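Local coordinates for protein 2-aminomuconate 6-semialdehyde dehydrogenase (Burkholderia cenocepacia, PDB 4U3W) that probably oxidises 2-aminomuconate 6-semialdehyde to 2-aminomuconate with a nicotinamide cofactor, as a member of the aldehyde dehydrogenase family, at residues 54-58 against 59-63; 228-232 against 233-237; 26-30 against 31-35; 256-259 against 260-264. All coordinates share one frame; numbering follows the deposited sequence.

Contact 1 of 4, residues 54-58 against 59-63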
loop_
_atom_site.group_PDB
_atom_site.type_symbol
_atom_site.label_atom_id
_atom_site.label_comp_id
_atom_site.label_asym_id
_atom_site.label_seq_id
_atom_site.Cartn_x
_atom_site.Cartn_y
_atom_site.Cartn_z
ATOM N N CYS A 54 36.503 11.623 -25.986
ATOM C CA CYS A 54 37.488 10.686 -25.444
ATOM C C CYS A 54 36.913 9.265 -25.365
ATOM O O CYS A 54 35.740 9.060 -25.040
ATOM C CB CYS A 54 37.938 11.154 -24.044
ATOM S SG CYS A 54 38.831 12.707 -24.141
ATOM N N GLU A 55 37.751 8.265 -25.551
ATOM C CA GLU A 55 37.293 6.869 -25.485
ATOM C C GLU A 55 37.824 6.137 -24.252
ATOM O O GLU A 55 39.070 5.934 -24.133
ATOM C CB GLU A 55 37.769 6.137 -26.741
ATOM C CG GLU A 55 37.483 4.641 -26.764
ATOM C CD GLU A 55 36.015 4.338 -27.171
ATOM O OE1 GLU A 55 35.458 5.000 -28.080
ATOM O OE2 GLU A 55 35.420 3.467 -26.527
ATOM N N ALA A 56 36.960 5.687 -23.347
ATOM C CA ALA A 56 37.495 5.044 -22.108
ATOM C C ALA A 56 37.924 3.568 -22.316
ATOM O O ALA A 56 37.128 2.741 -22.792
ATOM C CB ALA A 56 36.458 5.114 -20.982
ATOM N N ASP A 57 39.171 3.232 -21.991
ATOM C CA ASP A 57 39.583 1.835 -22.084
ATOM C C ASP A 57 39.236 1.126 -20.767
ATOM O O ASP A 57 38.754 1.757 -19.801
ATOM C CB ASP A 57 41.089 1.699 -22.410
ATOM C CG ASP A 57 42.020 2.218 -21.284
ATOM O OD1 ASP A 57 41.668 2.202 -20.102
ATOM O OD2 ASP A 57 43.154 2.627 -21.599
ATOM N N ALA A 58 39.501 -0.175 -20.711
ATOM C CA ALA A 58 39.084 -0.971 -19.559
ATOM C C ALA A 58 39.727 -0.527 -18.213
ATOM O O ALA A 58 39.092 -0.673 -17.151
ATOM C CB ALA A 58 39.387 -2.453 -19.824
ATOM N N ALA A 59 40.962 -0.025 -18.240
ATOM C CA ALA A 59 41.600 0.465 -16.995
ATOM C C ALA A 59 40.873 1.727 -16.493
ATOM O O ALA A 59 40.620 1.873 -15.278
ATOM C CB ALA A 59 43.085 0.748 -17.192
ATOM N N LEU A 60 40.502 2.612 -17.416
ATOM C CA LEU A 60 39.738 3.812 -17.009
ATOM C C LEU A 60 38.316 3.483 -16.510
ATOM O O LEU A 60 37.841 4.034 -15.488
ATOM C CB LEU A 60 39.690 4.815 -18.151
ATOM C CG LEU A 60 39.244 6.205 -17.663
ATOM C CD1 LEU A 60 40.177 6.619 -16.497
ATOM C CD2 LEU A 60 39.294 7.218 -18.777
ATOM N N VAL A 61 37.627 2.577 -17.190
ATOM C CA VAL A 61 36.366 2.118 -16.651
ATOM C C VAL A 61 36.524 1.577 -15.217
ATOM O O VAL A 61 35.737 1.924 -14.312
ATOM C CB VAL A 61 35.715 1.054 -17.576
ATOM C CG1 VAL A 61 34.506 0.383 -16.872
ATOM C CG2 VAL A 61 35.326 1.704 -18.939
ATOM N N ASP A 62 37.567 0.785 -14.969
ATOM C CA ASP A 62 37.754 0.239 -13.631
ATOM C C ASP A 62 38.004 1.364 -12.609
ATOM O O ASP A 62 37.539 1.292 -11.478
ATOM C CB ASP A 62 38.919 -0.788 -13.624
ATOM C CG ASP A 62 39.389 -1.121 -12.216
ATOM O OD1 ASP A 62 38.641 -1.801 -11.486
ATOM O OD2 ASP A 62 40.509 -0.709 -11.811
ATOM N N SER A 63 38.778 2.372 -13.007
ATOM C CA SER A 63 38.977 3.560 -12.172
ATOM C C SER A 63 37.640 4.207 -11.739
ATOM O O SER A 63 37.505 4.656 -10.631
ATOM C CB SER A 63 39.828 4.605 -12.899
ATOM O OG SER A 63 41.135 4.073 -13.127
#
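The flat carboxylate of D57 turns one oxygen toward the backbone of L60, making a classic helix N-cap at the start of helix 58-76. L60 N donates to D57 OD1 at 3.0 Å, and the N-H meets it nearly end-on to the C-O bond of the carboxylate. A59 CB comes to 3.5 Å from the same D57 OD1. The first torsion explains this reach: CG is placed between the backbone N and the carbonyl carbon (chi1 66°), which folds the short side chain back over the first turn. D57 therefore serves the helix twice, because D57 O also accepts from V61 N in a bond with an N-H...O angle of 172°. The capping acceptor carries a negative charge at the positive end of the helix, an arrangement that should be electrostatically favourable.

A56, just before the cap, supplies the apolar counterpart. Its methyl approaches both L60 and V61, while A56 and V61 also pack on A233 and H26 touches A56 and L60, so the new helix is seated against its neighbours. L60 takes its place with CG anti to the backbone N (chi1 -165°), and its CD2 lies 4.2 Å from A56 CB.

Contact 2 of 4, residues 228-232 against 233-237; sequences HGQNA and AGEFL
G229 O is gripped from opposite faces of its carbonyl plane, by E235 N across the contact at 3.2 Å from G229 O and by A232 N, which closes a type II beta turn from G229 to A232. The E235 donor stands well above the plane instead of on a lone pair. One step earlier, G234 N gives to H228 O. Loop carbonyls thus take up N-H groups of the first turn of helix 233-238, a task often left to a capping side chain; here the N-cap residue is A232, whose methyl cannot accept.

The E235 side chain in turn accepts from the loop. Its fully extended chain, with CG anti to the backbone N (chi1 179°), brings OE2 to 2.9 Å from N231 N, the amide approaching from above the carboxylate plane. OE1 has its stronger partner outside the loop and this turn, in R239, and a water lies 2.6 Å from E235 OE1 and also beside N231 OD1. Elsewhere in the loop, H228 ND1 is hydrogen-bonded to E55 OE1.

The ring of F236 lies over A232, whose O sits 3.1 Å above the plane of the F236 ring, over its centre, while accepting from F236 N. Since E235 combines the R239 guanidinium, a backbone amide and the nearby helix start, its carboxylate is probably stabilised in the charged form.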
loop_
_atom_site.group_PDB
_atom_site.type_symbol
_atom_site.label_atom_id
_atom_site.label_comp_id
_atom_site.label_asym_id
_atom_site.label_seq_id
_atom_site.Cartn_x
_atom_site.Cartn_y
_atom_site.Cartn_z
ATOM N N HIS A 228 32.478 3.578 -26.936
ATOM C CA HIS A 228 31.630 2.694 -27.695
ATOM C C HIS A 228 31.070 1.568 -26.836
ATOM O O HIS A 228 31.186 1.603 -25.619
ATOM C CB HIS A 228 32.414 2.174 -28.932
ATOM C CG HIS A 228 32.551 3.229 -29.978
ATOM N ND1 HIS A 228 33.311 4.367 -29.775
ATOM C CD2 HIS A 228 31.977 3.369 -31.206
ATOM C CE1 HIS A 228 33.241 5.139 -30.852
ATOM N NE2 HIS A 228 32.417 4.572 -31.722
ATOM N N GLY A 229 30.406 0.606 -27.465
ATOM C CA GLY A 229 29.657 -0.416 -26.725
ATOM C C GLY A 229 30.418 -1.734 -26.774
ATOM O O GLY A 229 31.255 -2.010 -25.941
ATOM N N GLN A 230 30.129 -2.561 -27.768
ATOM C CA GLN A 230 30.785 -3.852 -27.887
ATOM C C GLN A 230 32.313 -3.732 -28.007
ATOM O O GLN A 230 32.843 -2.856 -28.724
ATOM C CB GLN A 230 30.219 -4.585 -29.092
ATOM C CG GLN A 230 30.831 -5.954 -29.322
ATOM C CD GLN A 230 30.376 -6.614 -30.610
ATOM O OE1 GLN A 230 29.449 -6.137 -31.242
ATOM N NE2 GLN A 230 31.027 -7.718 -30.999
ATOM N N ASN A 231 33.006 -4.594 -27.261
ATOM C CA ASN A 231 34.461 -4.575 -27.096
ATOM C C ASN A 231 35.044 -3.195 -26.755
ATOM O O ASN A 231 36.195 -2.830 -27.118
ATOM C CB ASN A 231 35.206 -5.112 -28.337
ATOM C CG ASN A 231 34.983 -6.523 -28.586
ATOM O OD1 ASN A 231 35.334 -7.406 -27.774
ATOM N ND2 ASN A 231 34.610 -6.804 -29.886
ATOM N N ALA A 232 34.207 -2.420 -26.084
ATOM C CA ALA A 232 34.569 -1.073 -25.703
ATOM C C ALA A 232 33.994 -0.728 -24.312
ATOM O O ALA A 232 33.538 -1.633 -23.592
ATOM C CB ALA A 232 34.085 -0.045 -26.789
ATOM N N ALA A 233 34.031 0.553 -23.935
ATOM C CA ALA A 233 33.648 0.983 -22.605
ATOM C C ALA A 233 32.303 0.391 -22.103
ATOM O O ALA A 233 32.220 -0.010 -20.952
ATOM C CB ALA A 233 33.631 2.517 -22.547
ATOM N N GLY A 234 31.286 0.286 -22.960
ATOM C CA GLY A 234 30.003 -0.258 -22.497
ATOM C C GLY A 234 30.115 -1.704 -22.009
ATOM O O GLY A 234 29.699 -2.057 -20.872
ATOM N N GLU A 235 30.739 -2.533 -22.842
ATOM C CA GLU A 235 30.995 -3.913 -22.456
ATOM C C GLU A 235 31.848 -4.014 -21.199
ATOM O O GLU A 235 31.567 -4.834 -20.310
ATOM C CB GLU A 235 31.711 -4.661 -23.581
ATOM C CG GLU A 235 32.003 -6.084 -23.212
ATOM C CD GLU A 235 32.681 -6.828 -24.343
ATOM O OE1 GLU A 235 33.713 -7.469 -24.076
ATOM O OE2 GLU A 235 32.238 -6.724 -25.504
ATOM N N PHE A 236 32.922 -3.227 -21.133
ATOM C CA PHE A 236 33.807 -3.286 -19.960
ATOM C C PHE A 236 33.030 -3.030 -18.669
ATOM O O PHE A 236 33.272 -3.649 -17.623
ATOM C CB PHE A 236 34.918 -2.261 -20.088
ATOM C CG PHE A 236 35.710 -2.367 -21.382
ATOM C CD1 PHE A 236 35.743 -3.549 -22.102
ATOM C CD2 PHE A 236 36.395 -1.273 -21.860
ATOM C CE1 PHE A 236 36.432 -3.647 -23.292
ATOM C CE2 PHE A 236 37.132 -1.355 -23.056
ATOM C CZ PHE A 236 37.147 -2.556 -23.789
ATOM N N LEU A 237 32.114 -2.069 -18.743
ATOM C CA LEU A 237 31.303 -1.686 -17.578
ATOM C C LEU A 237 30.448 -2.868 -17.097
ATOM O O LEU A 237 30.379 -3.171 -15.901
ATOM C CB LEU A 237 30.433 -0.472 -17.950
ATOM C CG LEU A 237 29.523 -0.002 -16.809
ATOM C CD1 LEU A 237 30.268 0.327 -15.474
ATOM C CD2 LEU A 237 28.823 1.213 -17.281
HETATM O O HOH W 1 33.943 -8.934 -26.269
HETATM O O HOH W 2 36.761 -7.107 -25.551
#

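Contact 3 of 4, residues 26-30 against 31-35; sequences HYING and EFVAS
H26 runs along V33 and on to S35, and each of its atoms finds a neighbour in turn. CB lies 3.6 Å from V33 O, with V33 CG2 also near; farther out, CD2 passes V33 O, and A34 O sits at the ring edge, in its plane. At the tip, NE2 is 3.1 Å from S35 OG in a nearly straight hydrogen bond in which either partner could be the donor. The other ring nitrogen, ND1, bonds to H226 N, and S35 OG has a further weak bond to E55 O.

H26 belongs to a beta hairpin of strands 23-28 and 31-33, closed by a type I' turn from I28 to E31 with N29 and G30 at its corner. H26 and V33 form a hydrogen-bonded antiparallel pair, in which V33 N to H26 O is sound but H26 N to V33 O is weak; I28 and E31 form another, with Y27 and F32 as the non-hydrogen-bonded pair between them. On the face of that middle pair the rings make an edge-to-face contact: Y27 CD1 stands 3.5 Å above the plane of the F32 ring, over its centre, with the two planes at 56°. Y27 directs its hydroxyl to H213, and both rings pack on helix 203-214. On the H26 face, I28 CD1 meets V33 CG2, and a water donates to I28 O at 2.6 Å and also to E31 OE2.

With both nitrogens of H26 bonded, the ring is probably held against rotation about chi2, and a buried polar side chain gains partners on two sides, tying the hairpin's end to its surroundings.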
loop_
_atom_site.group_PDB
_atom_site.type_symbol
_atom_site.label_atom_id
_atom_site.label_comp_id
_atom_site.label_asym_id
_atom_site.label_seq_id
_atom_site.Cartn_x
_atom_site.Cartn_y
_atom_site.Cartn_z
ATOM N N HIS A 26 35.646 12.518 -20.025
ATOM C CA HIS A 26 35.017 11.746 -18.979
ATOM C C HIS A 26 34.912 12.615 -17.731
ATOM O O HIS A 26 35.636 13.607 -17.595
ATOM C CB HIS A 26 35.818 10.455 -18.638
ATOM C CG HIS A 26 36.316 9.741 -19.850
ATOM N ND1 HIS A 26 35.477 9.113 -20.742
ATOM C CD2 HIS A 26 37.590 9.604 -20.337
ATOM C CE1 HIS A 26 36.205 8.635 -21.755
ATOM N NE2 HIS A 26 37.492 8.887 -21.509
ATOM N N TYR A 27 34.050 12.218 -16.807
ATOM C CA TYR A 27 33.968 12.906 -15.511
ATOM C C TYR A 27 34.108 11.851 -14.445
ATOM O O TYR A 27 33.218 11.023 -14.268
ATOM C CB TYR A 27 32.652 13.684 -15.350
ATOM C CG TYR A 27 32.576 14.465 -14.032
ATOM C CD1 TYR A 27 33.293 15.644 -13.866
ATOM C CD2 TYR A 27 31.767 14.038 -12.978
ATOM C CE1 TYR A 27 33.235 16.382 -12.647
ATOM C CE2 TYR A 27 31.713 14.767 -11.702
ATOM C CZ TYR A 27 32.461 15.942 -11.584
ATOM O OH TYR A 27 32.451 16.704 -10.440
ATOM N N ILE A 28 35.261 11.829 -13.760
ATOM C CA ILE A 28 35.521 10.736 -12.826
ATOM C C ILE A 28 36.055 11.248 -11.491
ATOM O O ILE A 28 37.026 12.015 -11.467
ATOM C CB ILE A 28 36.522 9.725 -13.478
ATOM C CG1 ILE A 28 35.912 9.108 -14.763
ATOM C CG2 ILE A 28 36.960 8.652 -12.503
ATOM C CD1 ILE A 28 36.954 8.195 -15.546
ATOM N N ASN A 29 35.414 10.856 -10.393
ATOM C CA ASN A 29 35.863 11.268 -9.062
ATOM C C ASN A 29 35.996 12.798 -8.940
ATOM O O ASN A 29 37.021 13.313 -8.471
ATOM C CB ASN A 29 37.213 10.575 -8.687
ATOM C CG ASN A 29 37.398 10.459 -7.179
ATOM O OD1 ASN A 29 36.415 10.486 -6.420
ATOM N ND2 ASN A 29 38.643 10.261 -6.737
ATOM N N GLY A 30 34.999 13.520 -9.434
ATOM C CA GLY A 30 34.951 14.955 -9.235
ATOM C C GLY A 30 35.782 15.793 -10.183
ATOM O O GLY A 30 35.875 16.996 -10.005
ATOM N N GLU A 31 36.331 15.205 -11.235
ATOM C CA GLU A 31 37.019 16.024 -12.250
ATOM C C GLU A 31 36.867 15.497 -13.681
ATOM O O GLU A 31 36.684 14.304 -13.895
ATOM C CB GLU A 31 38.529 16.118 -11.929
ATOM C CG GLU A 31 39.209 14.783 -11.859
ATOM C CD GLU A 31 40.778 14.845 -11.714
ATOM O OE1 GLU A 31 41.407 15.926 -11.842
ATOM O OE2 GLU A 31 41.383 13.781 -11.478
ATOM N N PHE A 32 36.960 16.400 -14.660
ATOM C CA PHE A 32 37.020 16.013 -16.049
ATOM C C PHE A 32 38.416 15.527 -16.375
ATOM O O PHE A 32 39.411 16.104 -15.887
ATOM C CB PHE A 32 36.620 17.176 -16.943
ATOM C CG PHE A 32 35.114 17.490 -16.857
ATOM C CD1 PHE A 32 34.202 16.784 -17.632
ATOM C CD2 PHE A 32 34.650 18.440 -15.949
ATOM C CE1 PHE A 32 32.781 17.048 -17.532
ATOM C CE2 PHE A 32 33.282 18.705 -15.841
ATOM C CZ PHE A 32 32.342 18.025 -16.637
ATOM N N VAL A 33 38.477 14.436 -17.148
ATOM C CA VAL A 33 39.751 13.766 -17.471
ATOM C C VAL A 33 39.626 13.254 -18.900
ATOM O O VAL A 33 38.573 12.729 -19.265
ATOM C CB VAL A 33 40.114 12.595 -16.478
ATOM C CG1 VAL A 33 40.292 13.113 -15.046
ATOM C CG2 VAL A 33 39.066 11.470 -16.485
ATOM N N ALA A 34 40.664 13.454 -19.716
ATOM C CA ALA A 34 40.705 12.888 -21.065
ATOM C C ALA A 34 41.119 11.426 -21.016
ATOM O O ALA A 34 41.183 10.838 -19.947
ATOM C CB ALA A 34 41.689 13.708 -21.985
ATOM N N SER A 35 41.285 10.792 -22.173
ATOM C CA SER A 35 41.960 9.477 -22.181
ATOM C C SER A 35 42.864 9.442 -23.414
ATOM O O SER A 35 42.997 10.454 -24.085
ATOM C CB SER A 35 40.942 8.332 -22.148
ATOM O OG SER A 35 40.005 8.448 -23.218
HETATM O O HOH W 3 39.618 11.564 -11.684
#

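Contact 4 of 4, residues 256-259 against 260-264; sequences STIM and KAVAD
I258 and V262 stand one helical turn apart; their side chains start out in nearly the same direction and turn one methyl each toward the other, I258 CG2 reaching 4.2 Å from V262 CG1. They form an apolar ridge on helix 252-261, the connecting helix of a beta-alpha-beta unit with strands 245-249 and 268-272, part of the Rossmann-like domain expected in aldehyde dehydrogenases. Both side chains lean on this sheet: I258 on I246, F248 and F271, V262 on I246 and V269. The pair is a compact example of how a helix in such a unit presents branched residues to the strands it joins.

K260 is oriented quite differently. Its chain is extended beyond CG and runs past S256, with K260 CG 3.3 Å from S256 O, while K260 N donates to that same oxygen. CG reaches this place by standing anti to the carbonyl carbon (chi1 -54°). The ammonium group leaves the helix altogether and forms an intersubunit salt bridge with D264 of the second subunit, matched by one from D264 to K260 of the second subunit. S256 OG likewise bonds to A263 O of the second subunit, and M259 packs on V262 there. The helix thus has an apolar flank for its own sheet and a mixed, largely polar one for the second subunit.

A261 sets its methyl between the carbonyls of T257 and I258, and V262 N donates to I258 O at 3.0 Å. Finally, V262 CG2, lying between its own backbone N and carbonyl carbon, rests 3.6 Å from M259 O.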
loop_
_atom_site.group_PDB
_atom_site.type_symbol
_atom_site.label_atom_id
_atom_site.label_comp_id
_atom_site.label_asym_id
_atom_site.label_seq_id
_atom_site.Cartn_x
_atom_site.Cartn_y
_atom_site.Cartn_z
ATOM N N SER A 256 20.735 -9.245 -24.234
ATOM C CA SER A 256 21.114 -10.642 -24.057
ATOM C C SER A 256 22.628 -10.756 -23.756
ATOM O O SER A 256 23.030 -11.505 -22.852
ATOM C CB SER A 256 20.713 -11.495 -25.287
ATOM O OG SER A 256 19.280 -11.551 -25.400
ATOM N N THR A 257 23.426 -9.971 -24.474
ATOM C CA THR A 257 24.882 -9.914 -24.265
ATOM C C THR A 257 25.249 -9.442 -22.818
ATOM O O THR A 257 26.053 -10.071 -22.077
ATOM C CB THR A 257 25.504 -8.990 -25.322
ATOM O OG1 THR A 257 25.244 -9.535 -26.632
ATOM C CG2 THR A 257 27.020 -8.831 -25.126
ATOM N N ILE A 258 24.586 -8.377 -22.393
ATOM C CA ILE A 258 24.772 -7.837 -21.057
ATOM C C ILE A 258 24.400 -8.841 -19.955
ATOM O O ILE A 258 25.102 -8.955 -18.921
ATOM C CB ILE A 258 23.922 -6.533 -20.885
ATOM C CG1 ILE A 258 24.413 -5.442 -21.857
ATOM C CG2 ILE A 258 23.975 -6.082 -19.393
ATOM C CD1 ILE A 258 23.610 -4.136 -21.760
ATOM N N MET A 259 23.290 -9.560 -20.177
ATOM C CA MET A 259 22.798 -10.583 -19.248
ATOM C C MET A 259 23.833 -11.697 -19.008
ATOM O O MET A 259 24.004 -12.171 -17.875
ATOM C CB MET A 259 21.481 -11.195 -19.757
ATOM C CG MET A 259 20.792 -12.072 -18.711
ATOM S SD MET A 259 18.976 -12.280 -19.019
ATOM C CE MET A 259 18.465 -13.243 -17.599
ATOM N N LYS A 260 24.505 -12.113 -20.084
ATOM C CA LYS A 260 25.618 -13.056 -19.970
ATOM C C LYS A 260 26.841 -12.431 -19.246
ATOM O O LYS A 260 27.476 -13.095 -18.425
ATOM C CB LYS A 260 26.045 -13.561 -21.363
ATOM C CG LYS A 260 24.892 -14.153 -22.172
ATOM C CD LYS A 260 25.304 -14.564 -23.605
ATOM C CE LYS A 260 24.069 -15.001 -24.397
ATOM N NZ LYS A 260 24.351 -15.202 -25.873
ATOM N N ALA A 261 27.131 -11.163 -19.555
ATOM C CA ALA A 261 28.317 -10.456 -19.054
ATOM C C ALA A 261 28.276 -10.276 -17.520
ATOM O O ALA A 261 29.305 -10.411 -16.854
ATOM C CB ALA A 261 28.446 -9.107 -19.738
ATOM N N VAL A 262 27.087 -10.001 -16.973
ATOM C CA VAL A 262 26.932 -9.866 -15.522
ATOM C C VAL A 262 26.681 -11.195 -14.787
ATOM O O VAL A 262 26.661 -11.240 -13.535
ATOM C CB VAL A 262 25.750 -8.914 -15.160
ATOM C CG1 VAL A 262 25.845 -7.601 -15.945
ATOM C CG2 VAL A 262 24.399 -9.609 -15.407
ATOM N N ALA A 263 26.494 -12.280 -15.538
ATOM C CA ALA A 263 26.104 -13.561 -14.930
ATOM C C ALA A 263 27.065 -14.057 -13.820
ATOM O O ALA A 263 26.614 -14.485 -12.767
ATOM C CB ALA A 263 25.955 -14.618 -15.990
ATOM N N ASP A 264 28.374 -13.995 -14.048
ATOM C CA ASP A 264 29.318 -14.519 -13.042
ATOM C C ASP A 264 29.219 -13.829 -11.681
ATOM O O ASP A 264 29.431 -14.463 -10.643
ATOM C CB ASP A 264 30.763 -14.419 -13.554
ATOM C CG ASP A 264 31.092 -15.491 -14.565
ATOM O OD1 ASP A 264 30.376 -16.515 -14.592
ATOM O OD2 ASP A 264 32.073 -15.315 -15.322
#

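Overall arrangement
Contacts 1, 2 and 3 form a connected cluster on one side of the chain's centre: contact 1 touches both neighbours, its centre about 9 Å from that of contact 2 and about 10 Å from that of contact 3, whereas contacts 2 and 3 do not meet. All three are partly buried; contacts 1 and 3 add apolar pairs to their polar bonds, whereas contact 2 is chiefly polar, with a ring over a carbonyl oxygen. Two begin helices: contact 1 caps with a side-chain carboxylate, contact 2 with loop carbonyls. Contact 3 closes a hairpin in the four-stranded sheet. Contact 4 is the most buried; it lies on the helix of a beta-alpha-beta unit and alone meets a second subunit.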